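Local coordinates for protein aminopeptidase YwaD (Bacillus subtilis, PDB 6HC6) that removes amino acids one at a time from the N-termini of peptides, preferring arginine, lysine or leucine, with a two-zinc active site, at residues L111-G116 with P197-K202; E99-S104 with T216-A221; T157-A162 with N192-P197. All coordinates share one frame; numbering follows the deposited sequence.

Contact 1 (L111-G116 with P197-K202)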
ATOM      1  N   LEU A 111     -14.240   1.412 -14.888  1.00 23.54           N
ATOM      2  CA  LEU A 111     -13.888   0.154 -14.258  1.00 22.11           C
ATOM      3  C   LEU A 111     -12.470   0.219 -13.721  1.00 24.70           C
ATOM      4  O   LEU A 111     -11.661   1.058 -14.124  1.00 24.92           O
ATOM      5  CB  LEU A 111     -14.025  -1.026 -15.240  1.00 20.93           C
ATOM      6  CG  LEU A 111     -13.034  -1.119 -16.409  1.00 25.44           C
ATOM      7  CD1 LEU A 111     -11.735  -1.844 -16.030  1.00 26.65           C
ATOM      8  CD2 LEU A 111     -13.672  -1.840 -17.578  1.00 22.51           C
ATOM      9  N   GLN A 112     -12.176  -0.696 -12.805  1.00 19.16           N
ATOM     10  CA  GLN A 112     -10.806  -0.977 -12.398  1.00 22.89           C
ATOM     11  C   GLN A 112     -10.605  -2.473 -12.534  1.00 25.91           C
ATOM     12  O   GLN A 112     -11.367  -3.255 -11.955  1.00 27.83           O
ATOM     13  CB  GLN A 112     -10.536  -0.520 -10.962  1.00 29.54           C
ATOM     14  CG  GLN A 112     -10.116   0.925 -10.867  1.00 37.60           C
ATOM     15  CD  GLN A 112      -8.613   1.066 -10.915  1.00 51.32           C
ATOM     16  OE1 GLN A 112      -7.937   0.862  -9.911  1.00 60.76           O
ATOM     17  NE2 GLN A 112      -8.079   1.383 -12.092  1.00 51.92           N
ATOM     18  N   ALA A 113      -9.600  -2.867 -13.306  1.00 23.50           N
ATOM     19  CA  ALA A 113      -9.360  -4.269 -13.585  1.00 24.46           C
ATOM     20  C   ALA A 113      -8.489  -4.870 -12.495  1.00 31.02           C
ATOM     21  O   ALA A 113      -7.606  -4.203 -11.947  1.00 36.27           O
ATOM     22  CB  ALA A 113      -8.699  -4.443 -14.950  1.00 33.01           C
ATOM     23  N   ALA A 114      -8.757  -6.126 -12.170  1.00 28.11           N
ATOM     24  CA  ALA A 114      -8.022  -6.801 -11.114  1.00 26.01           C
ATOM     25  C   ALA A 114      -6.672  -7.277 -11.640  1.00 29.62           C
ATOM     26  O   ALA A 114      -6.599  -7.973 -12.657  1.00 27.13           O
ATOM     27  CB  ALA A 114      -8.826  -7.982 -10.576  1.00 28.54           C
ATOM     28  N   SER A 115      -5.605  -6.891 -10.953  1.00 30.94           N
ATOM     29  CA  SER A 115      -4.296  -7.438 -11.266  1.00 29.38           C
ATOM     30  C   SER A 115      -4.343  -8.960 -11.187  1.00 26.85           C
ATOM     31  O   SER A 115      -4.942  -9.535 -10.274  1.00 27.17           O
ATOM     32  CB  SER A 115      -3.252  -6.870 -10.299  1.00 33.06           C
ATOM     33  OG  SER A 115      -1.959  -7.369 -10.582  1.00 32.83           O
ATOM     34  N   GLY A 116      -3.741  -9.615 -12.174  1.00 31.55           N
ATOM     35  CA  GLY A 116      -3.750 -11.060 -12.229  1.00 31.86           C
ATOM     36  C   GLY A 116      -4.932 -11.679 -12.941  1.00 28.12           C
ATOM     37  O   GLY A 116      -5.066 -12.908 -12.926  1.00 31.49           O
ATOM     38  N   PRO A 197     -11.348 -12.270 -17.474  1.00 28.13           N
ATOM     39  CA  PRO A 197     -11.296 -10.883 -16.992  1.00 26.78           C
ATOM     40  C   PRO A 197     -12.094 -10.717 -15.709  1.00 24.76           C
ATOM     41  O   PRO A 197     -13.144 -11.337 -15.530  1.00 24.88           O
ATOM     42  CB  PRO A 197     -11.918 -10.081 -18.140  1.00 27.06           C
ATOM     43  CG  PRO A 197     -11.789 -10.954 -19.352  1.00 30.01           C
ATOM     44  CD  PRO A 197     -11.874 -12.365 -18.847  1.00 28.58           C
ATOM     45  N   VAL A 198     -11.570  -9.885 -14.803  1.00 23.96           N
ATOM     46  CA  VAL A 198     -12.241  -9.515 -13.560  1.00 24.52           C
ATOM     47  C   VAL A 198     -12.130  -8.002 -13.406  1.00 28.12           C
ATOM     48  O   VAL A 198     -11.018  -7.465 -13.345  1.00 27.42           O
ATOM     49  CB  VAL A 198     -11.626 -10.213 -12.336  1.00 24.27           C
ATOM     50  CG1 VAL A 198     -12.400  -9.834 -11.078  1.00 28.12           C
ATOM     51  CG2 VAL A 198     -11.570 -11.747 -12.518  1.00 25.95           C
ATOM     52  N   VAL A 199     -13.269  -7.314 -13.328  1.00 23.62           N
ATOM     53  CA  VAL A 199     -13.264  -5.860 -13.189  1.00 22.04           C
ATOM     54  C   VAL A 199     -14.220  -5.449 -12.079  1.00 25.49           C
ATOM     55  O   VAL A 199     -15.179  -6.155 -11.755  1.00 25.56           O
ATOM     56  CB  VAL A 199     -13.627  -5.120 -14.503  1.00 23.63           C
ATOM     57  CG1 VAL A 199     -12.723  -5.567 -15.664  1.00 23.29           C
ATOM     58  CG2 VAL A 199     -15.117  -5.275 -14.837  1.00 22.35           C
ATOM     59  N   GLY A 200     -13.944  -4.298 -11.487  1.00 23.05           N
ATOM     60  CA  GLY A 200     -14.804  -3.729 -10.461  1.00 23.35           C
ATOM     61  C   GLY A 200     -15.392  -2.425 -10.959  1.00 24.16           C
ATOM     62  O   GLY A 200     -14.727  -1.671 -11.670  1.00 24.43           O
ATOM     63  N   ILE A 201     -16.655  -2.180 -10.615  1.00 21.08           N
ATOM     64  CA  ILE A 201     -17.352  -0.976 -11.051  1.00 19.52           C
ATOM     65  C   ILE A 201     -18.123  -0.403  -9.873  1.00 23.80           C
ATOM     66  O   ILE A 201     -18.274  -1.038  -8.825  1.00 23.08           O
ATOM     67  CB  ILE A 201     -18.301  -1.240 -12.238  1.00 25.23           C
ATOM     68  CG1 ILE A 201     -19.448  -2.156 -11.796  1.00 24.59           C
ATOM     69  CG2 ILE A 201     -17.527  -1.836 -13.421  1.00 20.42           C
ATOM     70  CD1 ILE A 201     -20.493  -2.400 -12.881  1.00 26.00           C
ATOM     71  N   LYS A 202     -18.629   0.810 -10.071  1.00 24.66           N
ATOM     72  CA  LYS A 202     -19.371   1.522  -9.047  1.00 26.74           C
ATOM     73  C   LYS A 202     -20.729   0.876  -8.794  1.00 29.06           C
ATOM     74  O   LYS A 202     -21.304   0.201  -9.656  1.00 25.94           O
ATOM     75  CB  LYS A 202     -19.577   2.979  -9.459  1.00 26.56           C
ATOM     76  CG  LYS A 202     -18.297   3.805  -9.392  1.00 26.48           C
ATOM     77  CD  LYS A 202     -18.654   5.266  -9.367  1.00 36.20           C
ATOM     78  CE  LYS A 202     -18.403   5.937 -10.694  1.00 48.39           C
ATOM     79  NZ  LYS A 202     -17.863   7.311 -10.460  1.00 55.37           N
TER
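Leu-111 lays its CD1 methyl over the CG1 branch of Val-199 at 3.9 Å, and its CB meets CG2 of Ile-201. The leucine takes the first torsion that sets CG between its own backbone N and carbonyl carbon (chi1 69°), and from there CD1 runs along the strand to the valine. Ala-113 adds its CB beside the same Val-199 CG1, 4.2 Å away, so the one methyl touches both residue 111 and residue 113 on the face that carries all four side chains.

The backbones below form an antiparallel ladder, the two strands being neighbours in the beta-sheet of the PA-domain part of the protein. Gln-112 and Gly-200 are a hydrogen-bonded pair: Gln-112 N gives to Gly-200 O at 3.0 Å, and Gly-200 N returns a bond of 2.8 Å to Gln-112 O. Two residues on, past the end of the regular strand, Ala-114 N still reaches Val-198 O at 2.9 Å, nearly straight at 171°. Ala-114 CB settles against Val-198 CB at 4.0 Å.

On the Gln-112 side the glutamine leads off toward Pro-255 and Phe-256. The other face of the pair, that of Leu-111, Val-199 and Ile-201, is packed by Leu-102 of strand 97-104 and Leu-219 of strand 214-222, while strand 172-176 continues the sheet beyond 198-201, running parallel to it.

Contact 2 (E99-S104 with T216-A221)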
ATOM      1  N   GLU A  99      -5.958  -2.471 -18.204  1.00 28.82           N
ATOM      2  CA  GLU A  99      -6.768  -1.272 -18.314  1.00 32.17           C
ATOM      3  C   GLU A  99      -7.781  -1.467 -19.426  1.00 31.12           C
ATOM      4  O   GLU A  99      -7.546  -2.217 -20.378  1.00 29.97           O
ATOM      5  CB  GLU A  99      -5.915  -0.029 -18.592  1.00 39.18           C
ATOM      6  CG  GLU A  99      -5.473   0.688 -17.315  1.00 54.70           C
ATOM      7  CD  GLU A  99      -4.189   1.471 -17.491  1.00 66.69           C
ATOM      8  OE1 GLU A  99      -3.267   1.285 -16.668  1.00 72.00           O
ATOM      9  OE2 GLU A  99      -4.102   2.274 -18.446  1.00 67.80           O
ATOM     10  N   GLY A 100      -8.909  -0.778 -19.312  1.00 26.89           N
ATOM     11  CA  GLY A 100      -9.845  -0.790 -20.417  1.00 27.37           C
ATOM     12  C   GLY A 100     -11.201  -0.246 -20.024  1.00 25.79           C
ATOM     13  O   GLY A 100     -11.325   0.551 -19.093  1.00 28.08           O
ATOM     14  N   THR A 101     -12.214  -0.696 -20.763  1.00 27.21           N
ATOM     15  CA  THR A 101     -13.519  -0.060 -20.759  1.00 27.15           C
ATOM     16  C   THR A 101     -14.622  -1.110 -20.754  1.00 28.25           C
ATOM     17  O   THR A 101     -14.413  -2.281 -21.079  1.00 24.34           O
ATOM     18  CB  THR A 101     -13.714   0.846 -21.981  1.00 30.54           C
ATOM     19  OG1 THR A 101     -13.551   0.068 -23.171  1.00 31.36           O
ATOM     20  CG2 THR A 101     -12.703   1.986 -21.976  1.00 31.00           C
ATOM     21  N   LEU A 102     -15.818  -0.649 -20.417  1.00 23.95           N
ATOM     22  CA  LEU A 102     -16.977  -1.516 -20.327  1.00 22.89           C
ATOM     23  C   LEU A 102     -18.181  -0.707 -20.775  1.00 25.82           C
ATOM     24  O   LEU A 102     -18.301   0.468 -20.425  1.00 27.36           O
ATOM     25  CB  LEU A 102     -17.159  -2.035 -18.894  1.00 20.09           C
ATOM     26  CG  LEU A 102     -18.516  -2.636 -18.507  1.00 26.87           C
ATOM     27  CD1 LEU A 102     -18.714  -3.971 -19.200  1.00 31.21           C
ATOM     28  CD2 LEU A 102     -18.643  -2.815 -16.983  1.00 29.00           C
ATOM     29  N   SER A 103     -19.057  -1.325 -21.563  1.00 22.69           N
ATOM     30  CA  SER A 103     -20.263  -0.640 -22.000  1.00 23.92           C
ATOM     31  C   SER A 103     -21.414  -1.629 -22.027  1.00 25.63           C
ATOM     32  O   SER A 103     -21.219  -2.840 -22.147  1.00 26.34           O
ATOM     33  CB  SER A 103     -20.078  -0.000 -23.377  1.00 31.08           C
ATOM     34  OG  SER A 103     -19.899  -0.999 -24.363  1.00 30.07           O
ATOM     35  N   SER A 104     -22.624  -1.095 -21.912  1.00 30.13           N
ATOM     36  CA  SER A 104     -23.821  -1.919 -22.022  1.00 24.82           C
ATOM     37  C   SER A 104     -24.986  -1.020 -22.388  1.00 28.45           C
ATOM     38  O   SER A 104     -25.224  -0.011 -21.719  1.00 28.09           O
ATOM     39  CB  SER A 104     -24.099  -2.665 -20.715  1.00 26.41           C
ATOM     40  OG  SER A 104     -25.268  -3.456 -20.809  1.00 34.49           O
ATOM     41  N   THR A 216     -20.120  -5.400 -23.128  1.00 27.14           N
ATOM     42  CA  THR A 216     -18.869  -5.575 -23.851  1.00 25.97           C
ATOM     43  C   THR A 216     -17.719  -5.034 -23.021  1.00 29.20           C
ATOM     44  O   THR A 216     -17.731  -3.863 -22.621  1.00 27.69           O
ATOM     45  CB  THR A 216     -18.889  -4.866 -25.202  1.00 29.67           C
ATOM     46  OG1 THR A 216     -19.941  -5.399 -26.015  1.00 31.69           O
ATOM     47  CG2 THR A 216     -17.559  -5.044 -25.915  1.00 33.49           C
ATOM     48  N   LEU A 217     -16.713  -5.873 -22.807  1.00 27.27           N
ATOM     49  CA  LEU A 217     -15.528  -5.524 -22.040  1.00 23.62           C
ATOM     50  C   LEU A 217     -14.332  -5.472 -22.980  1.00 30.03           C
ATOM     51  O   LEU A 217     -14.138  -6.385 -23.787  1.00 33.37           O
ATOM     52  CB  LEU A 217     -15.316  -6.546 -20.928  1.00 24.04           C
ATOM     53  CG  LEU A 217     -14.520  -6.196 -19.691  1.00 44.52           C
ATOM     54  CD1 LEU A 217     -15.285  -5.211 -18.844  1.00 42.05           C
ATOM     55  CD2 LEU A 217     -14.307  -7.482 -18.917  1.00 50.58           C
ATOM     56  N   LYS A 218     -13.562  -4.385 -22.909  1.00 29.61           N
ATOM     57  CA  LYS A 218     -12.315  -4.251 -23.655  1.00 28.61           C
ATOM     58  C   LYS A 218     -11.204  -4.016 -22.646  1.00 30.98           C
ATOM     59  O   LYS A 218     -11.217  -3.004 -21.940  1.00 32.55           O
ATOM     60  CB  LYS A 218     -12.373  -3.103 -24.666  1.00 31.38           C
ATOM     61  CG  LYS A 218     -13.452  -3.255 -25.730  1.00 37.47           C
ATOM     62  CD  LYS A 218     -13.303  -2.226 -26.853  1.00 41.77           C
ATOM     63  CE  LYS A 218     -14.495  -2.294 -27.803  1.00 51.62           C
ATOM     64  NZ  LYS A 218     -14.462  -1.225 -28.842  1.00 55.26           N
ATOM     65  N   LEU A 219     -10.261  -4.954 -22.565  1.00 27.96           N
ATOM     66  CA  LEU A 219      -9.183  -4.875 -21.584  1.00 23.54           C
ATOM     67  C   LEU A 219      -7.868  -5.253 -22.240  1.00 34.14           C
ATOM     68  O   LEU A 219      -7.770  -6.300 -22.884  1.00 32.21           O
ATOM     69  CB  LEU A 219      -9.435  -5.793 -20.387  1.00 27.79           C
ATOM     70  CG  LEU A 219     -10.623  -5.470 -19.482  1.00 34.82           C
ATOM     71  CD1 LEU A 219     -10.908  -6.666 -18.606  1.00 42.86           C
ATOM     72  CD2 LEU A 219     -10.355  -4.234 -18.629  1.00 35.55           C
ATOM     73  N   LYS A 220      -6.865  -4.401 -22.068  1.00 30.58           N
ATOM     74  CA  LYS A 220      -5.530  -4.636 -22.593  1.00 28.06           C
ATOM     75  C   LYS A 220      -4.563  -4.808 -21.430  1.00 27.28           C
ATOM     76  O   LYS A 220      -4.655  -4.095 -20.425  1.00 28.67           O
ATOM     77  CB  LYS A 220      -5.088  -3.481 -23.500  1.00 35.02           C
ATOM     78  CG  LYS A 220      -3.583  -3.274 -23.576  1.00 50.33           C
ATOM     79  CD  LYS A 220      -3.105  -3.114 -25.015  1.00 61.44           C
ATOM     80  CE  LYS A 220      -1.639  -2.699 -25.070  1.00 62.30           C
ATOM     81  NZ  LYS A 220      -1.245  -2.250 -26.440  1.00 69.47           N
ATOM     82  N   ALA A 221      -3.671  -5.788 -21.555  1.00 32.47           N
ATOM     83  CA  ALA A 221      -2.620  -6.031 -20.578  1.00 30.84           C
ATOM     84  C   ALA A 221      -1.351  -5.318 -21.020  1.00 36.42           C
ATOM     85  O   ALA A 221      -0.877  -5.519 -22.142  1.00 35.01           O
ATOM     86  CB  ALA A 221      -2.355  -7.527 -20.422  1.00 30.93           C
TER
HETATM   87  O   HOH W   1     -15.946  -1.840 -23.899  1.00 36.44           O
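Leu-102 and Leu-217 both swing CG away from the backbone N (chi1 163° and -157°), and with this they send their CD1 methyls into contact at 3.7 Å. The pair sits on the buried face of two antiparallel strands, 97-104 and 214-222, which join the ends of the beta-sheet in the PA-domain part of this M28 aminopeptidase. Leu-217 CD1 also touches Leu-102 CB, so one methyl is fitted into the angle of the other leucine.

Six backbone bonds tie the strands in three hydrogen-bonded pairs: Glu-99 with Lys-220, Thr-101 with Lys-218, and Ser-103 with Thr-216. In the first, Lys-220 N gives to Glu-99 O at 2.8 Å; in the second, Lys-218 N meets Thr-101 O almost straight, at 176°. Between these two pairs Gly-100 faces Leu-219 as a non-hydrogen-bonded pair, their CA atoms 4.3 Å apart. Gly-100 CA also lies 3.0 Å from Lys-218 O in a CA-H...O contact.

The opposite face, with Thr-101, Ser-103, Thr-216 and the lysines, is more open to solvent. Glu-99 turns its carboxylate to a salt bridge with Arg-97, and Thr-216 OG1 is hydrogen-bonded to Thr-126 OG1. Thr-101 OG1 lies 3.7 Å from Lys-218 CB, and a water hydrogen-bonded to this OG1 at 3.1 Å donates to Thr-216 O at 3.0 Å, adding a water bridge to the direct backbone bonds.

Contact 3 (T157-A162 with N192-P197)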
ATOM      1  N   THR A 157     -14.697 -12.924  -0.393  1.00 33.14           N
ATOM      2  CA  THR A 157     -13.605 -12.187  -1.015  1.00 27.42           C
ATOM      3  C   THR A 157     -13.822 -12.085  -2.524  1.00 30.51           C
ATOM      4  O   THR A 157     -14.561 -12.866  -3.131  1.00 31.01           O
ATOM      5  CB  THR A 157     -12.258 -12.855  -0.733  1.00 34.00           C
ATOM      6  OG1 THR A 157     -12.208 -14.133  -1.380  1.00 33.90           O
ATOM      7  CG2 THR A 157     -12.059 -13.031   0.762  1.00 36.21           C
ATOM      8  N   TYR A 158     -13.161 -11.099  -3.131  1.00 27.06           N
ATOM      9  CA  TYR A 158     -13.256 -10.935  -4.578  1.00 23.89           C
ATOM     10  C   TYR A 158     -12.730 -12.162  -5.299  1.00 31.09           C
ATOM     11  O   TYR A 158     -13.294 -12.583  -6.317  1.00 30.44           O
ATOM     12  CB  TYR A 158     -12.480  -9.704  -5.018  1.00 25.29           C
ATOM     13  CG  TYR A 158     -12.999  -8.425  -4.440  1.00 21.65           C
ATOM     14  CD1 TYR A 158     -14.359  -8.132  -4.456  1.00 29.65           C
ATOM     15  CD2 TYR A 158     -12.135  -7.496  -3.888  1.00 22.99           C
ATOM     16  CE1 TYR A 158     -14.839  -6.945  -3.942  1.00 30.64           C
ATOM     17  CE2 TYR A 158     -12.609  -6.304  -3.363  1.00 26.96           C
ATOM     18  CZ  TYR A 158     -13.960  -6.031  -3.401  1.00 32.67           C
ATOM     19  OH  TYR A 158     -14.427  -4.846  -2.879  1.00 36.52           O
ATOM     20  N   TYR A 159     -11.646 -12.753  -4.789  1.00 24.40           N
ATOM     21  CA  TYR A 159     -11.118 -13.958  -5.415  1.00 24.79           C
ATOM     22  C   TYR A 159     -12.149 -15.083  -5.391  1.00 28.28           C
ATOM     23  O   TYR A 159     -12.373 -15.754  -6.407  1.00 30.04           O
ATOM     24  CB  TYR A 159      -9.827 -14.410  -4.725  1.00 25.02           C
ATOM     25  CG  TYR A 159      -9.364 -15.728  -5.281  1.00 33.63           C
ATOM     26  CD1 TYR A 159      -9.018 -15.841  -6.622  1.00 36.21           C
ATOM     27  CD2 TYR A 159      -9.319 -16.873  -4.489  1.00 38.47           C
ATOM     28  CE1 TYR A 159      -8.621 -17.049  -7.159  1.00 43.81           C
ATOM     29  CE2 TYR A 159      -8.912 -18.090  -5.015  1.00 42.17           C
ATOM     30  CZ  TYR A 159      -8.564 -18.170  -6.353  1.00 48.76           C
ATOM     31  OH  TYR A 159      -8.159 -19.365  -6.901  1.00 55.68           O
ATOM     32  N   GLU A 160     -12.792 -15.296  -4.237  1.00 25.89           N
ATOM     33  CA  GLU A 160     -13.789 -16.362  -4.122  1.00 28.52           C
ATOM     34  C   GLU A 160     -14.916 -16.160  -5.126  1.00 35.46           C
ATOM     35  O   GLU A 160     -15.377 -17.119  -5.758  1.00 32.66           O
ATOM     36  CB  GLU A 160     -14.349 -16.419  -2.701  1.00 37.45           C
ATOM     37  CG  GLU A 160     -13.584 -17.361  -1.764  1.00 55.11           C
ATOM     38  CD  GLU A 160     -13.600 -16.909  -0.305  1.00 66.32           C
ATOM     39  OE1 GLU A 160     -12.688 -17.310   0.455  1.00 69.13           O
ATOM     40  OE2 GLU A 160     -14.519 -16.157   0.083  1.00 62.04           O
ATOM     41  N   LYS A 161     -15.372 -14.917  -5.283  1.00 30.57           N
ATOM     42  CA  LYS A 161     -16.406 -14.629  -6.269  1.00 28.98           C
ATOM     43  C   LYS A 161     -15.919 -14.959  -7.672  1.00 27.68           C
ATOM     44  O   LYS A 161     -16.610 -15.645  -8.435  1.00 35.20           O
ATOM     45  CB  LYS A 161     -16.826 -13.159  -6.181  1.00 31.02           C
ATOM     46  CG  LYS A 161     -17.407 -12.745  -4.830  1.00 30.44           C
ATOM     47  CD  LYS A 161     -17.519 -11.229  -4.749  1.00 28.19           C
ATOM     48  CE  LYS A 161     -18.036 -10.784  -3.381  1.00 27.82           C
ATOM     49  NZ  LYS A 161     -19.489 -11.049  -3.195  1.00 30.87           N
ATOM     50  N   ALA A 162     -14.722 -14.478  -8.030  1.00 28.67           N
ATOM     51  CA  ALA A 162     -14.211 -14.702  -9.380  1.00 32.27           C
ATOM     52  C   ALA A 162     -13.949 -16.176  -9.635  1.00 33.22           C
ATOM     53  O   ALA A 162     -14.205 -16.675 -10.736  1.00 31.39           O
ATOM     54  CB  ALA A 162     -12.936 -13.894  -9.610  1.00 25.86           C
ATOM     55  N   ASN A 192      -3.923 -14.059  -6.347  1.00 34.09           N
ATOM     56  CA  ASN A 192      -4.205 -15.222  -7.168  1.00 36.32           C
ATOM     57  C   ASN A 192      -4.347 -14.823  -8.632  1.00 34.28           C
ATOM     58  O   ASN A 192      -4.573 -13.659  -8.975  1.00 37.31           O
ATOM     59  CB  ASN A 192      -5.475 -15.920  -6.696  1.00 31.98           C
ATOM     60  CG  ASN A 192      -5.352 -16.469  -5.292  1.00 43.32           C
ATOM     61  OD1 ASN A 192      -5.816 -15.855  -4.329  1.00 45.03           O
ATOM     62  ND2 ASN A 192      -4.732 -17.635  -5.165  1.00 45.52           N
ATOM     63  N   LYS A 193      -4.202 -15.808  -9.504  1.00 41.42           N
ATOM     64  CA  LYS A 193      -4.433 -15.609 -10.925  1.00 35.42           C
ATOM     65  C   LYS A 193      -5.796 -16.176 -11.292  1.00 41.65           C
ATOM     66  O   LYS A 193      -6.183 -17.246 -10.817  1.00 36.64           O
ATOM     67  CB  LYS A 193      -3.330 -16.268 -11.756  1.00 43.37           C
ATOM     68  CG  LYS A 193      -1.952 -15.702 -11.458  1.00 46.76           C
ATOM     69  CD  LYS A 193      -1.452 -14.796 -12.568  1.00 48.42           C
ATOM     70  CE  LYS A 193       0.007 -15.102 -12.891  1.00 60.47           C
ATOM     71  NZ  LYS A 193       0.422 -14.630 -14.245  1.00 64.59           N
ATOM     72  N   VAL A 194      -6.538 -15.425 -12.099  1.00 35.57           N
ATOM     73  CA  VAL A 194      -7.820 -15.862 -12.634  1.00 38.33           C
ATOM     74  C   VAL A 194      -7.718 -15.823 -14.152  1.00 36.39           C
ATOM     75  O   VAL A 194      -7.104 -14.910 -14.719  1.00 36.22           O
ATOM     76  CB  VAL A 194      -8.977 -14.982 -12.114  1.00 41.20           C
ATOM     77  CG1 VAL A 194     -10.298 -15.406 -12.721  1.00 46.72           C
ATOM     78  CG2 VAL A 194      -9.055 -15.068 -10.597  1.00 37.55           C
ATOM     79  N   GLY A 195      -8.291 -16.832 -14.806  1.00 32.45           N
ATOM     80  CA  GLY A 195      -8.164 -17.015 -16.237  1.00 35.89           C
ATOM     81  C   GLY A 195      -9.152 -16.264 -17.091  1.00 35.22           C
ATOM     82  O   GLY A 195      -9.103 -16.369 -18.321  1.00 38.90           O
ATOM     83  N   ILE A 196     -10.052 -15.508 -16.479  1.00 33.84           N
ATOM     84  CA  ILE A 196     -11.008 -14.682 -17.213  1.00 31.32           C
ATOM     85  C   ILE A 196     -10.841 -13.250 -16.724  1.00 30.04           C
ATOM     86  O   ILE A 196     -10.218 -13.008 -15.677  1.00 30.87           O
ATOM     87  CB  ILE A 196     -12.458 -15.196 -17.043  1.00 32.72           C
ATOM     88  CG1 ILE A 196     -12.839 -15.303 -15.565  1.00 32.73           C
ATOM     89  CG2 ILE A 196     -12.615 -16.548 -17.712  1.00 32.71           C
ATOM     90  CD1 ILE A 196     -14.291 -15.717 -15.351  1.00 35.08           C
ATOM     91  N   PRO A 197     -11.348 -12.270 -17.474  1.00 28.13           N
ATOM     92  CA  PRO A 197     -11.296 -10.883 -16.992  1.00 26.78           C
ATOM     93  C   PRO A 197     -12.094 -10.717 -15.709  1.00 24.76           C
ATOM     94  O   PRO A 197     -13.144 -11.337 -15.530  1.00 24.88           O
ATOM     95  CB  PRO A 197     -11.918 -10.081 -18.140  1.00 27.06           C
ATOM     96  CG  PRO A 197     -11.789 -10.954 -19.352  1.00 30.01           C
ATOM     97  CD  PRO A 197     -11.874 -12.365 -18.847  1.00 28.58           C
TER
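Tyr-159 and Asn-192 stack flat on each other, the ring and the amide plane being only 17° apart although the two side chains cross at about a right angle. CB of Asn-192 lies over the same ring face, 3.8 Å from the centroid and 27° off the normal, a CH-pi contact whose nearest ring atom is CE1 at 3.4 Å. Tyr-159 gets there by pointing CG opposite its backbone N (chi1 174°), which carries the ring outward from the helix.

That helix, 158-167 within the PA domain, opens with a capping box. Thr-157, at the N-cap, accepts from Glu-160 N through OG1 at 3.1 Å, and Thr-157 N gives in return to Glu-160 OE2 at a longer 3.3 Å, from above the carboxylate plane.

Val-194 takes the tyrosine ring from a different direction: its CG2 sits near the ring plane, at the edge, 4.0 Å from Tyr-159 CE1. The same Val-194 methyl also touches Ala-162 CB at 4.2 Å, and so bridges both residues on this side of the helix. The loop 192-197 is held in turn by Glu-166 of the same helix, whose OE2 takes the N-H of Gly-195.

In the fold
All three contacts belong to the region built round the PA domain; contacts 1 and 3 share Pro-197, and contact 2 packs against both. Contacts 1 and 2 have centres 9 Å apart; Leu-111 CD2 comes within 3.4 Å of Thr-101 C, and strands 97-104 and 107-113 are sheet neighbours. Pro-197 CB lies 3.6 Å from Leu-219 CD1 in contact 2. Contact 3 also meets contact 1 where Val-198 CG2 packs on Ala-162 CB at 3.9 Å. Contact 1 comes closest to the active site: the Gln-112 side chain is about 9 Å from those of the zinc ligands His-401 and Glu-295 and about 11 Å from a zinc ion; contacts 2 and 3 lie away from the site.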